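Long-range contacts in N-acetyltransferase family protein (PDB 3LNB), which catalyses acetyl transfer from acetyl-coenzyme A to arylamines, inactivating the antibacterial sulfamethoxazole: residues G63-M74 and F246-N257; I81-L91 and Y100-Y108. The protein carries 1 engineered substitution. One frame throughout, in Å; residues are numbered along the deposited sequence.

Contact 1 of 2, residues G63-M74 and F246-N257; sequences GMILPFENLDIM and FNKGAITCKLTN. Engineered in segment 63-74: Phe68 (natural residue Tyr). With COA (coenzyme A), chain B.
The carboxamide of Asn70 is gripped by three hydrogen bonds from the loop before strand 252-256. ND2 donates to Phe246 O and Gly249 O, each at 3.0 Å and close to the amide plane, but above both carbonyl planes. OD1 accepts from Ile251 N at 2.9 Å; the donor and acceptor pattern fixes which way round the amide sits, and CG2 of Ile251 packs across it. CG between the backbone N and carbonyl carbon (chi1 70°) points the amide at this loop. Phe68, an engineered residue (naturally Tyr), meets Phe246 rim to rim, CZ to CE2 3.5 Å, their planes at 66°. Both rings line the coenzyme A pocket: Phe68 CZ lies 3.5 Å from N4P of the pantetheine arm, whereas Phe246 CE2 approaches adenine N6A at 3.3 Å. At one end Met74 sets SD against Gly249 and Ala250; at the other, the Met64 side chain crosses that of Asn257 at about a right angle, CE against OD1. Phe68 and Cys253 form an antiparallel hydrogen-bonded pair, Phe68 N to Cys253 O 2.7 Å. Strand 68-69 edges the five-stranded antiparallel sheet, whose strand 259-263 flanks 252-256 on its other side, while helix 283-294 packs against Leu71, Ala250, Thr252 and Lys254.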
loop_
_atom_site.group_PDB
_atom_site.type_symbol
_atom_site.label_atom_id
_atom_site.label_comp_id
_atom_site.label_asym_id
_atom_site.label_seq_id
_atom_site.Cartn_x
_atom_site.Cartn_y
_atom_site.Cartn_z
ATOM N N GLY A 63 6.346 -5.203 -0.577
ATOM C CA GLY A 63 6.500 -4.692 0.774
ATOM C C GLY A 63 7.948 -4.463 1.174
ATOM O O GLY A 63 8.260 -3.528 1.908
ATOM N N MET A 64 8.834 -5.317 0.675
ATOM C CA MET A 64 10.258 -5.237 0.982
ATOM C C MET A 64 11.032 -4.237 0.127
ATOM O O MET A 64 12.115 -3.794 0.513
ATOM C CB MET A 64 10.903 -6.619 0.796
ATOM C CG MET A 64 10.470 -7.668 1.783
ATOM S SD MET A 64 10.986 -7.237 3.441
ATOM C CE MET A 64 12.747 -7.600 3.367
ATOM N N ILE A 65 10.481 -3.880 -1.027
ATOM C CA ILE A 65 11.174 -2.983 -1.951
ATOM C C ILE A 65 10.517 -1.631 -2.248
ATOM O O ILE A 65 11.190 -0.602 -2.252
ATOM C CB ILE A 65 11.431 -3.727 -3.288
ATOM C CG1 ILE A 65 12.353 -4.923 -3.025
ATOM C CG2 ILE A 65 12.028 -2.781 -4.323
ATOM C CD1 ILE A 65 12.472 -5.890 -4.179
ATOM N N LEU A 66 9.219 -1.630 -2.514
ATOM C CA LEU A 66 8.511 -0.386 -2.815
ATOM C C LEU A 66 8.138 0.365 -1.536
ATOM O O LEU A 66 7.202 -0.016 -0.834
ATOM C CB LEU A 66 7.252 -0.686 -3.632
ATOM C CG LEU A 66 7.481 -1.274 -5.024
ATOM C CD1 LEU A 66 6.137 -1.527 -5.689
ATOM C CD2 LEU A 66 8.328 -0.313 -5.864
ATOM N N PRO A 67 8.863 1.451 -1.221
ATOM C CA PRO A 67 8.576 2.227 -0.011
ATOM C C PRO A 67 7.215 2.910 -0.056
ATOM O O PRO A 67 6.752 3.329 -1.118
ATOM C CB PRO A 67 9.703 3.259 0.024
ATOM C CG PRO A 67 10.782 2.653 -0.838
ATOM C CD PRO A 67 9.996 2.035 -1.954
ATOM N N PHE A 68 6.575 2.999 1.104
ATOM C CA PHE A 68 5.291 3.680 1.237
ATOM C C PHE A 68 5.722 5.109 1.576
ATOM O O PHE A 68 6.313 5.342 2.631
ATOM C CB PHE A 68 4.488 3.077 2.400
ATOM C CG PHE A 68 3.229 3.829 2.736
ATOM C CD1 PHE A 68 2.029 3.540 2.084
ATOM C CD2 PHE A 68 3.240 4.830 3.709
ATOM C CE1 PHE A 68 0.862 4.234 2.396
ATOM C CE2 PHE A 68 2.077 5.533 4.028
ATOM C CZ PHE A 68 0.884 5.233 3.370
ATOM N N GLU A 69 5.461 6.056 0.680
ATOM C CA GLU A 69 5.869 7.435 0.925
ATOM C C GLU A 69 4.997 8.494 0.267
ATOM O O GLU A 69 4.280 8.221 -0.698
ATOM C CB GLU A 69 7.335 7.632 0.507
ATOM C CG GLU A 69 7.698 7.103 -0.888
ATOM C CD GLU A 69 7.839 8.201 -1.941
ATOM O OE1 GLU A 69 8.409 7.916 -3.022
ATOM O OE2 GLU A 69 7.376 9.341 -1.699
ATOM N N ASN A 70 5.093 9.710 0.799
ATOM C CA ASN A 70 4.322 10.864 0.342
ATOM C C ASN A 70 5.246 12.034 -0.002
ATOM O O ASN A 70 4.826 13.194 0.062
ATOM C CB ASN A 70 3.400 11.317 1.466
ATOM C CG ASN A 70 4.168 11.939 2.618
ATOM O OD1 ASN A 70 5.352 11.647 2.815
ATOM N ND2 ASN A 70 3.505 12.795 3.388
ATOM N N LEU A 71 6.489 11.732 -0.364
ATOM C CA LEU A 71 7.468 12.771 -0.669
ATOM C C LEU A 71 7.097 13.748 -1.792
ATOM O O LEU A 71 7.535 14.898 -1.768
ATOM C CB LEU A 71 8.835 12.140 -0.954
ATOM C CG LEU A 71 9.339 11.161 0.116
ATOM C CD1 LEU A 71 10.751 10.727 -0.242
ATOM C CD2 LEU A 71 9.327 11.811 1.502
ATOM N N ASP A 72 6.310 13.307 -2.770
ATOM C CA ASP A 72 5.909 14.210 -3.850
ATOM C C ASP A 72 4.938 15.244 -3.299
ATOM O O ASP A 72 4.954 16.409 -3.707
ATOM C CB ASP A 72 5.251 13.443 -5.002
ATOM C CG ASP A 72 6.268 12.829 -5.953
ATOM O OD1 ASP A 72 7.482 13.075 -5.784
ATOM O OD2 ASP A 72 5.855 12.103 -6.878
ATOM N N ILE A 73 4.087 14.806 -2.374
ATOM C CA ILE A 73 3.129 15.700 -1.738
ATOM C C ILE A 73 3.936 16.741 -0.971
ATOM O O ILE A 73 3.643 17.930 -1.032
ATOM C CB ILE A 73 2.199 14.931 -0.751
ATOM C CG1 ILE A 73 1.337 13.930 -1.528
ATOM C CG2 ILE A 73 1.331 15.907 0.028
ATOM C CD1 ILE A 73 0.395 13.111 -0.667
ATOM N N MET A 74 4.960 16.286 -0.257
ATOM C CA MET A 74 5.816 17.188 0.508
ATOM C C MET A 74 6.582 18.153 -0.408
ATOM O O MET A 74 6.700 19.342 -0.114
ATOM C CB MET A 74 6.818 16.381 1.341
ATOM C CG MET A 74 6.181 15.502 2.410
ATOM S SD MET A 74 5.395 16.473 3.713
ATOM C CE MET A 74 3.736 16.624 3.118
ATOM N N PHE A 246 -1.696 12.659 5.231
ATOM C CA PHE A 246 -0.512 12.739 4.387
ATOM C C PHE A 246 -0.009 14.067 3.840
ATOM O O PHE A 246 0.866 14.076 2.977
ATOM C CB PHE A 246 -0.684 11.741 3.242
ATOM C CG PHE A 246 -1.061 10.368 3.712
ATOM C CD1 PHE A 246 -2.401 10.009 3.847
ATOM C CD2 PHE A 246 -0.077 9.454 4.082
ATOM C CE1 PHE A 246 -2.762 8.763 4.345
ATOM C CE2 PHE A 246 -0.423 8.198 4.583
ATOM C CZ PHE A 246 -1.771 7.852 4.716
ATOM N N ASN A 247 -0.528 15.187 4.327
ATOM C CA ASN A 247 -0.035 16.471 3.842
ATOM C C ASN A 247 0.441 17.291 5.033
ATOM O O ASN A 247 0.504 18.520 4.971
ATOM C CB ASN A 247 -1.130 17.233 3.085
ATOM C CG ASN A 247 -2.340 17.544 3.957
ATOM O OD1 ASN A 247 -2.299 17.392 5.179
ATOM N ND2 ASN A 247 -3.416 17.997 3.331
ATOM N N LYS A 248 0.787 16.597 6.113
ATOM C CA LYS A 248 1.231 17.249 7.342
ATOM C C LYS A 248 2.716 17.066 7.640
ATOM O O LYS A 248 3.281 17.780 8.474
ATOM C CB LYS A 248 0.441 16.704 8.531
ATOM C CG LYS A 248 -1.058 16.816 8.400
ATOM C CD LYS A 248 -1.519 18.261 8.440
ATOM C CE LYS A 248 -3.025 18.322 8.642
ATOM N NZ LYS A 248 -3.745 17.511 7.617
ATOM N N GLY A 249 3.344 16.110 6.974
ATOM C CA GLY A 249 4.750 15.851 7.218
ATOM C C GLY A 249 5.190 14.638 6.426
ATOM O O GLY A 249 4.383 13.757 6.128
ATOM N N ALA A 250 6.473 14.585 6.089
ATOM C CA ALA A 250 6.997 13.482 5.303
ATOM C C ALA A 250 6.986 12.157 6.047
ATOM O O ALA A 250 7.248 12.094 7.255
ATOM C CB ALA A 250 8.412 13.803 4.838
ATOM N N ILE A 251 6.664 11.098 5.312
ATOM C CA ILE A 251 6.653 9.756 5.865
ATOM C C ILE A 251 7.159 8.803 4.789
ATOM O O ILE A 251 6.840 8.954 3.603
ATOM C CB ILE A 251 5.230 9.320 6.321
ATOM C CG1 ILE A 251 5.259 7.880 6.859
ATOM C CG2 ILE A 251 4.260 9.380 5.153
ATOM C CD1 ILE A 251 6.284 7.620 7.952
ATOM N N THR A 252 7.988 7.856 5.204
ATOM C CA THR A 252 8.534 6.844 4.310
ATOM C C THR A 252 8.638 5.598 5.169
ATOM O O THR A 252 9.255 5.620 6.244
ATOM C CB THR A 252 9.933 7.233 3.759
ATOM O OG1 THR A 252 9.831 8.447 2.998
ATOM C CG2 THR A 252 10.471 6.137 2.841
ATOM N N CYS A 253 8.002 4.525 4.709
ATOM C CA CYS A 253 7.981 3.266 5.440
ATOM C C CYS A 253 8.237 2.084 4.520
ATOM O O CYS A 253 7.883 2.109 3.346
ATOM C CB CYS A 253 6.626 3.088 6.128
ATOM S SG CYS A 253 6.389 1.491 6.947
ATOM N N LYS A 254 8.844 1.040 5.072
ATOM C CA LYS A 254 9.144 -0.148 4.298
ATOM C C LYS A 254 9.324 -1.328 5.237
ATOM O O LYS A 254 9.710 -1.163 6.398
ATOM C CB LYS A 254 10.424 0.070 3.476
ATOM C CG LYS A 254 10.764 -1.064 2.517
ATOM C CD LYS A 254 11.982 -0.725 1.653
ATOM C CE LYS A 254 13.261 -0.735 2.458
ATOM N NZ LYS A 254 13.597 -2.102 2.944
ATOM N N LEU A 255 9.034 -2.517 4.732
ATOM C CA LEU A 255 9.187 -3.735 5.511
ATOM C C LEU A 255 10.634 -4.187 5.445
ATOM O O LEU A 255 11.355 -3.860 4.507
ATOM C CB LEU A 255 8.305 -4.840 4.942
ATOM C CG LEU A 255 6.847 -4.900 5.383
ATOM C CD1 LEU A 255 6.228 -3.515 5.399
ATOM C CD2 LEU A 255 6.108 -5.827 4.451
ATOM N N THR A 256 11.044 -4.940 6.456
ATOM C CA THR A 256 12.392 -5.488 6.537
ATOM C C THR A 256 12.226 -6.945 6.946
ATOM O O THR A 256 11.130 -7.376 7.300
ATOM C CB THR A 256 13.242 -4.783 7.611
ATOM O OG1 THR A 256 12.633 -4.951 8.893
ATOM C CG2 THR A 256 13.378 -3.311 7.302
ATOM N N ASN A 257 13.307 -7.710 6.900
ATOM C CA ASN A 257 13.212 -9.102 7.284
ATOM C C ASN A 257 12.887 -9.281 8.763
ATOM O O ASN A 257 12.354 -10.313 9.155
ATOM C CB ASN A 257 14.504 -9.831 6.920
ATOM C CG ASN A 257 14.690 -9.940 5.424
ATOM O OD1 ASN A 257 13.855 -10.521 4.725
ATOM N ND2 ASN A 257 15.781 -9.374 4.919
HETATM N N1A COA B . 1.074 10.243 7.514
HETATM C C2A COA B . 2.188 10.848 7.886
HETATM N N3A COA B . 2.860 10.469 8.960
HETATM C C4A COA B . 2.423 9.448 9.708
HETATM C C5A COA B . 1.254 8.791 9.352
HETATM C C6A COA B . 0.575 9.216 8.216
HETATM N N6A COA B . -0.540 8.605 7.825
HETATM N N7A COA B . 1.053 7.822 10.239
HETATM C C8A COA B . 2.054 7.862 11.116
HETATM N N9A COA B . 2.894 8.846 10.795
HETATM C C1B COA B . 4.183 9.134 11.468
HETATM C C2B COA B . 4.037 9.442 12.957
HETATM O O2B COA B . 3.640 10.805 13.138
HETATM C C3B COA B . 5.477 9.235 13.424
HETATM O O3B COA B . 6.222 10.452 13.325
HETATM P P3B COA B . 7.384 10.742 14.400
HETATM O O7A COA B . 8.246 9.561 14.628
HETATM O O8A COA B . 8.207 12.011 13.850
HETATM O O9A COA B . 6.620 11.215 15.735
HETATM C C4B COA B . 6.024 8.193 12.445
HETATM O O4B COA B . 4.976 7.938 11.494
HETATM C C5B COA B . 6.361 6.884 13.156
HETATM O O5B COA B . 5.181 6.329 13.740
HETATM P P1A COA B . 5.304 5.067 14.728
HETATM O O1A COA B . 3.798 4.575 15.010
HETATM O O2A COA B . 6.024 5.416 15.972
HETATM O O3A COA B . 6.068 3.921 13.894
HETATM P P2A COA B . 5.363 2.972 12.802
HETATM O O4A COA B . 4.876 1.670 13.612
HETATM O O5A COA B . 6.318 2.627 11.724
HETATM O O6A COA B . 4.031 3.704 12.272
HETATM C CBP COA B . 3.285 3.809 9.929
HETATM C CCP COA B . 4.033 4.494 11.078
HETATM C CDP COA B . 4.070 2.579 9.468
HETATM C CEP COA B . 3.150 4.793 8.766
HETATM C CAP COA B . 1.889 3.395 10.400
HETATM O OAP COA B . 1.189 4.545 10.880
HETATM C C9P COA B . 1.076 2.772 9.262
HETATM O O9P COA B . 1.335 1.647 8.838
HETATM N N8P COA B . 0.090 3.540 8.803
HETATM C C7P COA B . -0.822 3.123 7.728
HETATM C C6P COA B . -1.069 4.283 6.760
HETATM C C5P COA B . -2.301 4.023 5.889
HETATM O O5P COA B . -3.431 4.107 6.365
HETATM N N4P COA B . -2.061 3.728 4.614
HETATM C C3P COA B . -3.152 3.449 3.669
HETATM C C2P COA B . -3.800 4.746 3.179
HETATM S S1P COA B . -2.733 5.745 2.077
#

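Contact 2 of 2, residues I81-L91 and Y100-Y108; sequences ISKNNLVEKLL and YELNSLLYY
Leu86 enters helix 100-108 as a knob in a hole made by Glu101, Ser104, Leu105 and Tyr108. Its two methyls part: CD1 presses on Ser104 CB at 3.6 Å and reaches the edge of the Tyr108 ring, while CD2 rests against the backbone O and CB of Glu101. Leu105 answers from the other helix. With CG opposite the backbone N (chi1 176°) its branch turns toward helix 83-91, and chi2 62° sets CD1 against Leu86 CB and CD2 between Leu90 CD2 and Leu91 CD2, each at 3.9 Å. The Leu90 and Leu105 side chains run alongside each other, pointing opposite ways, and Leu90 CD2 meets Leu102 CD2 at 3.7 Å. Ahead of the helix, Ile81 CD1 touches Glu101 CG and the edge of the Tyr100 ring.

At one border Lys83 CB sits over the centre of the Tyr108 ring in a CH-pi contact, 3.8 Å from the centroid, and Tyr107 CD2 covers the opposite face toward the rim. One water joins Lys83 N to Tyr108 OH, which also bonds to Glu228; a second joins Lys83 NZ to Tyr108 O. At another border the extended chain of Lys89 carries NZ to the syn lone pair of Glu101 OE1, a 2.8 Å salt bridge. OE2 accepts from Leu98 N, so both carboxylate oxygens are engaged, which restrains the rotation of the group.

The helix axes approach to 9.7 Å at 113°, steeply crossed and linked by a short connection. The pair probably belongs to the N-terminal helical bundle, as in other arylamine N-acetyltransferases. Helix 34-42 packs on Lys83, Val87, Leu91 and Tyr108, helix 228-240 reaches Ile81, Tyr100 and Ser104, and strand 131-145 lies against Tyr100, Asn103, Leu106 and Tyr107.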
loop_
_atom_site.group_PDB
_atom_site.type_symbol
_atom_site.label_atom_id
_atom_site.label_comp_id
_atom_site.label_asym_id
_atom_site.label_seq_id
_atom_site.Cartn_x
_atom_site.Cartn_y
_atom_site.Cartn_z
ATOM N N ILE A 81 -2.486 10.277 -11.759
ATOM C CA ILE A 81 -2.184 8.861 -11.804
ATOM C C ILE A 81 -2.530 8.259 -13.165
ATOM O O ILE A 81 -3.606 8.504 -13.708
ATOM C CB ILE A 81 -2.978 8.113 -10.711
ATOM C CG1 ILE A 81 -2.781 8.809 -9.358
ATOM C CG2 ILE A 81 -2.539 6.661 -10.648
ATOM C CD1 ILE A 81 -1.360 8.821 -8.861
ATOM N N SER A 82 -1.596 7.481 -13.707
ATOM C CA SER A 82 -1.768 6.799 -14.982
ATOM C C SER A 82 -0.751 5.662 -15.014
ATOM O O SER A 82 0.250 5.697 -14.290
ATOM C CB SER A 82 -1.514 7.746 -16.157
ATOM O OG SER A 82 -0.126 7.916 -16.381
ATOM N N LYS A 83 -1.010 4.654 -15.844
ATOM C CA LYS A 83 -0.104 3.515 -15.954
ATOM C C LYS A 83 1.323 4.002 -16.196
ATOM O O LYS A 83 2.245 3.683 -15.441
ATOM C CB LYS A 83 -0.533 2.597 -17.107
ATOM C CG LYS A 83 0.463 1.472 -17.393
ATOM C CD LYS A 83 0.081 0.661 -18.622
ATOM C CE LYS A 83 -1.182 -0.136 -18.391
ATOM N NZ LYS A 83 -1.630 -0.812 -19.643
ATOM N N ASN A 84 1.492 4.787 -17.253
ATOM C CA ASN A 84 2.792 5.315 -17.608
ATOM C C ASN A 84 3.464 6.086 -16.474
ATOM O O ASN A 84 4.638 5.864 -16.191
ATOM C CB ASN A 84 2.679 6.224 -18.832
ATOM C CG ASN A 84 3.902 7.071 -19.020
ATOM O OD1 ASN A 84 4.918 6.608 -19.545
ATOM N ND2 ASN A 84 3.836 8.315 -18.556
ATOM N N ASN A 85 2.725 6.996 -15.838
ATOM C CA ASN A 85 3.275 7.788 -14.740
ATOM C C ASN A 85 3.682 6.907 -13.563
ATOM O O ASN A 85 4.662 7.182 -12.875
ATOM C CB ASN A 85 2.267 8.849 -14.280
ATOM C CG ASN A 85 2.135 9.986 -15.280
ATOM O OD1 ASN A 85 3.022 10.190 -16.110
ATOM N ND2 ASN A 85 1.040 10.740 -15.196
ATOM N N LEU A 86 2.921 5.843 -13.337
ATOM C CA LEU A 86 3.225 4.919 -12.260
ATOM C C LEU A 86 4.494 4.142 -12.597
ATOM O O LEU A 86 5.374 3.987 -11.754
ATOM C CB LEU A 86 2.049 3.964 -12.040
ATOM C CG LEU A 86 0.828 4.652 -11.415
ATOM C CD1 LEU A 86 -0.361 3.727 -11.453
ATOM C CD2 LEU A 86 1.150 5.060 -9.991
ATOM N N VAL A 87 4.592 3.659 -13.831
ATOM C CA VAL A 87 5.783 2.923 -14.251
ATOM C C VAL A 87 7.008 3.838 -14.146
ATOM O O VAL A 87 8.063 3.427 -13.667
ATOM C CB VAL A 87 5.654 2.414 -15.715
ATOM C CG1 VAL A 87 6.984 1.817 -16.184
ATOM C CG2 VAL A 87 4.541 1.365 -15.812
ATOM N N GLU A 88 6.858 5.085 -14.581
ATOM C CA GLU A 88 7.966 6.038 -14.535
ATOM C C GLU A 88 8.436 6.315 -13.111
ATOM O O GLU A 88 9.624 6.235 -12.811
ATOM C CB GLU A 88 7.561 7.359 -15.179
ATOM C CG GLU A 88 8.729 8.314 -15.386
ATOM C CD GLU A 88 9.800 7.707 -16.275
ATOM O OE1 GLU A 88 9.429 7.079 -17.292
ATOM O OE2 GLU A 88 11.004 7.859 -15.968
ATOM N N LYS A 89 7.495 6.635 -12.229
ATOM C CA LYS A 89 7.844 6.953 -10.851
ATOM C C LYS A 89 8.294 5.775 -9.990
ATOM O O LYS A 89 9.435 5.753 -9.531
ATOM C CB LYS A 89 6.676 7.664 -10.154
ATOM C CG LYS A 89 6.966 8.067 -8.715
ATOM C CD LYS A 89 5.758 8.708 -8.044
ATOM C CE LYS A 89 6.044 8.967 -6.558
ATOM N NZ LYS A 89 4.859 9.458 -5.805
ATOM N N LEU A 90 7.408 4.804 -9.780
ATOM C CA LEU A 90 7.719 3.663 -8.923
ATOM C C LEU A 90 8.672 2.602 -9.443
ATOM O O LEU A 90 9.327 1.923 -8.652
ATOM C CB LEU A 90 6.436 2.967 -8.472
ATOM C CG LEU A 90 5.610 3.668 -7.397
ATOM C CD1 LEU A 90 4.971 4.905 -7.975
ATOM C CD2 LEU A 90 4.549 2.714 -6.876
ATOM N N LEU A 91 8.747 2.432 -10.756
ATOM C CA LEU A 91 9.639 1.418 -11.283
ATOM C C LEU A 91 10.943 1.999 -11.814
ATOM O O LEU A 91 12.014 1.704 -11.291
ATOM C CB LEU A 91 8.931 0.606 -12.374
ATOM C CG LEU A 91 7.601 -0.019 -11.937
ATOM C CD1 LEU A 91 7.039 -0.887 -13.051
ATOM C CD2 LEU A 91 7.804 -0.843 -10.676
ATOM N N TYR A 100 -2.913 4.587 -3.047
ATOM C CA TYR A 100 -3.529 4.714 -4.363
ATOM C C TYR A 100 -2.552 4.586 -5.535
ATOM O O TYR A 100 -2.970 4.363 -6.674
ATOM C CB TYR A 100 -4.312 6.028 -4.478
ATOM C CG TYR A 100 -3.528 7.262 -4.139
ATOM C CD1 TYR A 100 -3.505 7.764 -2.839
ATOM C CD2 TYR A 100 -2.787 7.923 -5.115
ATOM C CE1 TYR A 100 -2.764 8.897 -2.520
ATOM C CE2 TYR A 100 -2.041 9.047 -4.806
ATOM C CZ TYR A 100 -2.032 9.529 -3.508
ATOM O OH TYR A 100 -1.274 10.637 -3.207
ATOM N N GLU A 101 -1.257 4.729 -5.266
ATOM C CA GLU A 101 -0.257 4.587 -6.322
ATOM C C GLU A 101 0.224 3.147 -6.348
ATOM O O GLU A 101 0.278 2.516 -7.404
ATOM C CB GLU A 101 0.925 5.524 -6.081
ATOM C CG GLU A 101 0.539 6.994 -6.094
ATOM C CD GLU A 101 1.687 7.898 -5.694
ATOM O OE1 GLU A 101 2.502 8.264 -6.572
ATOM O OE2 GLU A 101 1.774 8.230 -4.496
ATOM N N LEU A 102 0.565 2.627 -5.176
ATOM C CA LEU A 102 1.031 1.254 -5.061
ATOM C C LEU A 102 -0.001 0.274 -5.619
ATOM O O LEU A 102 0.333 -0.586 -6.436
ATOM C CB LEU A 102 1.332 0.926 -3.594
ATOM C CG LEU A 102 2.551 1.646 -3.002
ATOM C CD1 LEU A 102 2.602 1.462 -1.486
ATOM C CD2 LEU A 102 3.814 1.088 -3.662
ATOM N N ASN A 103 -1.254 0.410 -5.194
ATOM C CA ASN A 103 -2.294 -0.495 -5.664
ATOM C C ASN A 103 -2.777 -0.237 -7.086
ATOM O O ASN A 103 -3.299 -1.139 -7.728
ATOM C CB ASN A 103 -3.478 -0.511 -4.694
ATOM C CG ASN A 103 -3.170 -1.294 -3.425
ATOM O OD1 ASN A 103 -2.403 -2.260 -3.450
ATOM N ND2 ASN A 103 -3.774 -0.892 -2.316
ATOM N N SER A 104 -2.619 0.986 -7.577
ATOM C CA SER A 104 -3.013 1.269 -8.949
ATOM C C SER A 104 -2.001 0.561 -9.852
ATOM O O SER A 104 -2.368 -0.053 -10.851
ATOM C CB SER A 104 -3.000 2.776 -9.230
ATOM O OG SER A 104 -4.178 3.402 -8.751
ATOM N N LEU A 105 -0.727 0.643 -9.484
ATOM C CA LEU A 105 0.329 -0.009 -10.252
ATOM C C LEU A 105 0.116 -1.514 -10.258
ATOM O O LEU A 105 0.139 -2.151 -11.313
ATOM C CB LEU A 105 1.704 0.306 -9.663
ATOM C CG LEU A 105 2.874 -0.419 -10.338
ATOM C CD1 LEU A 105 2.977 -0.004 -11.807
ATOM C CD2 LEU A 105 4.156 -0.095 -9.606
ATOM N N LEU A 106 -0.088 -2.083 -9.074
ATOM C CA LEU A 106 -0.313 -3.518 -8.964
ATOM C C LEU A 106 -1.543 -3.909 -9.784
ATOM O O LEU A 106 -1.578 -4.980 -10.387
ATOM C CB LEU A 106 -0.508 -3.921 -7.498
ATOM C CG LEU A 106 -0.832 -5.399 -7.243
ATOM C CD1 LEU A 106 0.256 -6.276 -7.846
ATOM C CD2 LEU A 106 -0.941 -5.651 -5.747
ATOM N N TYR A 107 -2.551 -3.043 -9.798
ATOM C CA TYR A 107 -3.762 -3.316 -10.564
ATOM C C TYR A 107 -3.382 -3.517 -12.030
ATOM O O TYR A 107 -3.715 -4.537 -12.634
ATOM C CB TYR A 107 -4.755 -2.152 -10.452
ATOM C CG TYR A 107 -5.805 -2.148 -11.547
ATOM C CD1 TYR A 107 -6.898 -3.017 -11.506
ATOM C CD2 TYR A 107 -5.665 -1.320 -12.662
ATOM C CE1 TYR A 107 -7.825 -3.068 -12.556
ATOM C CE2 TYR A 107 -6.583 -1.359 -13.716
ATOM C CZ TYR A 107 -7.658 -2.239 -13.659
ATOM O OH TYR A 107 -8.521 -2.317 -14.729
ATOM N N TYR A 108 -2.689 -2.535 -12.598
ATOM C CA TYR A 108 -2.276 -2.620 -13.990
ATOM C C TYR A 108 -1.459 -3.881 -14.235
ATOM O O TYR A 108 -1.679 -4.582 -15.221
ATOM C CB TYR A 108 -1.458 -1.387 -14.394
ATOM C CG TYR A 108 -2.295 -0.143 -14.585
ATOM C CD1 TYR A 108 -3.378 -0.142 -15.462
ATOM C CD2 TYR A 108 -2.012 1.030 -13.889
ATOM C CE1 TYR A 108 -4.165 1.000 -15.648
ATOM C CE2 TYR A 108 -2.794 2.182 -14.064
ATOM C CZ TYR A 108 -3.866 2.156 -14.946
ATOM O OH TYR A 108 -4.637 3.285 -15.145
HETATM O O HOH W 1 -2.710 -3.019 -17.715
HETATM O O HOH W 2 -3.561 4.900 -17.376
#

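Overall arrangement
Contact 2 is nested in the chain loop closed by contact 1, and their centres lie 15 Å apart. Asp72 OD2 and Lys89 NZ join them in a 3.0 Å salt bridge, so Lys89 ties helix 71-75 to both helices of contact 2. Leu66 adds packing, its CB 3.9 Å from Leu102 CD2, and Ile73 CD1 lies against Tyr100 OH. Contact 1 lines the coenzyme A pocket directly; from contact 2, the Tyr100 side chain comes within about 5 Å of the ligand. Cys99, just before Tyr100, forms with His138 and Asp153 a probable catalytic triad, as in other arylamine N-acetyltransferases, and Asn103 bonds to Asp153.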